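Local coordinates for protein dihydrocoumarin hydrolase, AncDHCH1 (Pseudomonas sp., PDB 6C2C) that probably hydrolyses lactones such as dihydrocoumarin as a dizinc enzyme of the metallo-beta-lactamase superfamily, related to the organophosphate-degrading methyl-parathion hydrolase, at residues A[117-122]-A[204-209]. Residues are numbered along the deposited sequence; the frame is centred on the assembly and turned at random.
Sequences ITHMHP and GHTPGH. With ZN (zinc ion), chain D.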
loop_
_atom_site.group_PDB
_atom_site.type_symbol
_atom_site.label_atom_id
_atom_site.label_comp_id
_atom_site.label_asym_id
_atom_site.label_seq_id
_atom_site.Cartn_x
_atom_site.Cartn_y
_atom_site.Cartn_z
ATOM N N ILE A 117 9.595 1.224 2.049
ATOM C CA ILE A 117 8.617 0.264 2.532
ATOM C C ILE A 117 7.832 0.896 3.676
ATOM O O ILE A 117 8.417 1.333 4.686
ATOM C CB ILE A 117 9.348 -1.001 2.995
ATOM C CG1 ILE A 117 10.058 -1.680 1.822
ATOM C CG2 ILE A 117 8.375 -1.918 3.717
ATOM C CD1 ILE A 117 9.069 -2.084 0.692
ATOM N N THR A 118 6.500 0.977 3.537
ATOM C CA THR A 118 5.733 1.574 4.635
ATOM C C THR A 118 5.780 0.683 5.879
ATOM O O THR A 118 5.938 1.179 6.988
ATOM C CB THR A 118 4.267 1.811 4.211
ATOM O OG1 THR A 118 3.645 0.558 3.823
ATOM C CG2 THR A 118 4.175 2.864 3.088
ATOM N N HIS A 119 5.743 -0.629 5.682
ATOM C CA HIS A 119 5.849 -1.592 6.764
ATOM C C HIS A 119 6.055 -2.971 6.164
ATOM O O HIS A 119 5.742 -3.205 4.992
ATOM C CB HIS A 119 4.599 -1.576 7.658
ATOM C CG HIS A 119 3.315 -1.994 6.997
ATOM N ND1 HIS A 119 2.773 -1.343 5.897
ATOM C CD2 HIS A 119 2.449 -2.990 7.318
ATOM C CE1 HIS A 119 1.626 -1.925 5.562
ATOM N NE2 HIS A 119 1.376 -2.909 6.426
ATOM N N MET A 120 6.605 -3.886 6.972
ATOM C CA MET A 120 7.017 -5.178 6.394
ATOM C C MET A 120 5.955 -6.265 6.436
ATOM O O MET A 120 6.293 -7.437 6.529
ATOM C CB MET A 120 8.303 -5.656 7.068
ATOM C CG MET A 120 9.445 -4.649 6.790
ATOM S SD MET A 120 11.021 -5.295 7.442
ATOM C CE MET A 120 12.066 -3.911 6.962
ATOM N N HIS A 121 4.694 -5.946 6.225
ATOM C CA HIS A 121 3.705 -6.968 5.974
ATOM C C HIS A 121 3.896 -7.564 4.595
ATOM O O HIS A 121 4.506 -6.948 3.706
ATOM C CB HIS A 121 2.304 -6.370 6.139
ATOM C CG HIS A 121 1.870 -6.240 7.569
ATOM N ND1 HIS A 121 0.774 -5.520 7.978
ATOM C CD2 HIS A 121 2.405 -6.761 8.713
ATOM C CE1 HIS A 121 0.624 -5.587 9.290
ATOM N NE2 HIS A 121 1.602 -6.347 9.757
ATOM N N PRO A 122 3.413 -8.783 4.385
ATOM C CA PRO A 122 3.757 -9.506 3.155
ATOM C C PRO A 122 3.284 -8.843 1.899
ATOM O O PRO A 122 3.961 -8.964 0.885
ATOM C CB PRO A 122 3.050 -10.854 3.322
ATOM C CG PRO A 122 2.011 -10.581 4.311
ATOM C CD PRO A 122 2.639 -9.625 5.299
ATOM N N GLY A 204 2.294 2.156 14.612
ATOM C CA GLY A 204 1.125 1.597 15.253
ATOM C C GLY A 204 0.679 0.357 14.537
ATOM O O GLY A 204 0.643 -0.645 15.102
ATOM N N HIS A 205 0.318 0.497 13.278
ATOM C CA HIS A 205 -0.076 -0.657 12.482
ATOM C C HIS A 205 1.010 -1.761 12.554
ATOM O O HIS A 205 0.723 -2.903 12.594
ATOM C CB HIS A 205 -0.357 -0.247 11.053
ATOM C CG HIS A 205 -0.753 -1.367 10.172
ATOM N ND1 HIS A 205 -1.907 -2.081 10.345
ATOM C CD2 HIS A 205 -0.140 -1.896 9.106
ATOM C CE1 HIS A 205 -1.977 -3.001 9.418
ATOM N NE2 HIS A 205 -0.909 -2.916 8.672
ATOM N N THR A 206 2.248 -1.285 12.513
ATOM C CA THR A 206 3.417 -2.077 12.884
ATOM C C THR A 206 4.334 -1.158 13.682
ATOM O O THR A 206 4.212 0.059 13.586
ATOM C CB THR A 206 4.146 -2.629 11.651
ATOM O OG1 THR A 206 4.737 -1.534 10.922
ATOM C CG2 THR A 206 3.210 -3.469 10.777
ATOM N N PRO A 207 5.356 -1.709 14.354
ATOM C CA PRO A 207 6.235 -0.879 15.176
ATOM C C PRO A 207 6.961 0.219 14.422
ATOM O O PRO A 207 7.248 1.275 15.007
ATOM C CB PRO A 207 7.221 -1.908 15.753
ATOM C CG PRO A 207 6.428 -3.187 15.814
ATOM C CD PRO A 207 5.518 -3.159 14.580
ATOM N N GLY A 208 7.269 -0.022 13.136
ATOM C CA GLY A 208 7.949 0.970 12.308
ATOM C C GLY A 208 7.126 1.448 11.127
ATOM O O GLY A 208 7.737 1.924 10.159
ATOM N N HIS A 209 5.785 1.434 11.244
ATOM C CA HIS A 209 4.986 1.847 10.094
ATOM C C HIS A 209 5.303 3.312 9.768
ATOM O O HIS A 209 5.363 4.169 10.662
ATOM C CB HIS A 209 3.492 1.645 10.386
ATOM C CG HIS A 209 2.628 1.971 9.186
ATOM N ND1 HIS A 209 2.330 3.283 8.842
ATOM C CD2 HIS A 209 2.072 1.184 8.240
ATOM C CE1 HIS A 209 1.595 3.265 7.722
ATOM N NE2 HIS A 209 1.420 2.016 7.353
HETATM ZN ZN ZN D . -0.413 -4.047 6.703
HETATM O O HOH W 1 9.066 1.162 7.583
HETATM O O HOH W 2 0.995 -6.191 12.567
HETATM O O HOH W 3 -0.640 -5.107 5.161
HETATM O O HOH W 4 -2.353 -4.966 7.307
#
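His119 and His209 bring their CA atoms within 4.9 Å where two irregular loops meet: 117-122 runs from strand 114-116 to helix 122-125, while the loop 204-209 forms a type I turn from Thr206 to His209 before strand 210-216. Across this junction three imidazoles converge on one zinc ion: His119 through NE2 at 2.1 Å, His121 through ND1 and His205 through NE2. Histidine can offer either ring nitrogen, and the use of ND1 by His121 lets the zinc lie close to its backbone. Two waters and Asp226, shared with the second zinc, complete the site. His205 turns an edge toward the face of His119 in an offset edge-to-face pair, their planes at 75°. Second-shell bonds help to fix the rotations of these two rings: ND1 of His119 donates to OG1 of Thr118 at 2.9 Å, almost in the ring plane, and ND1 of His205 bonds to Asp245, whose carboxylate would probably make the imidazole a stronger donor to the metal. Thr206 serves with both branches. Its CG2 sits over a face of His121, 3.8 Å from the ring centroid, while OG1, turned by a chi1 of 68° to lie near CB of His119, hydrogen-bonds to Asp147. His209 is no ligand of this zinc; its CD2 packs over a face of His119, 3.5 Å from ND1 of that ring, while the ND1 of His209 is hydrogen-bonded to Ser202. Nearby, the CA of His209 makes a CH...O contact of 3.3 Å with Thr118 O. Water 2 accepts from His121 NE2 and donates to His205 O, tying a ligand ring to the opposite loop. His119 and His121, with Asp123 and His124 of the second zinc site, form the HxHxDH signature, which His205 joins in the dinuclear centre of the metallo-beta-lactamase fold.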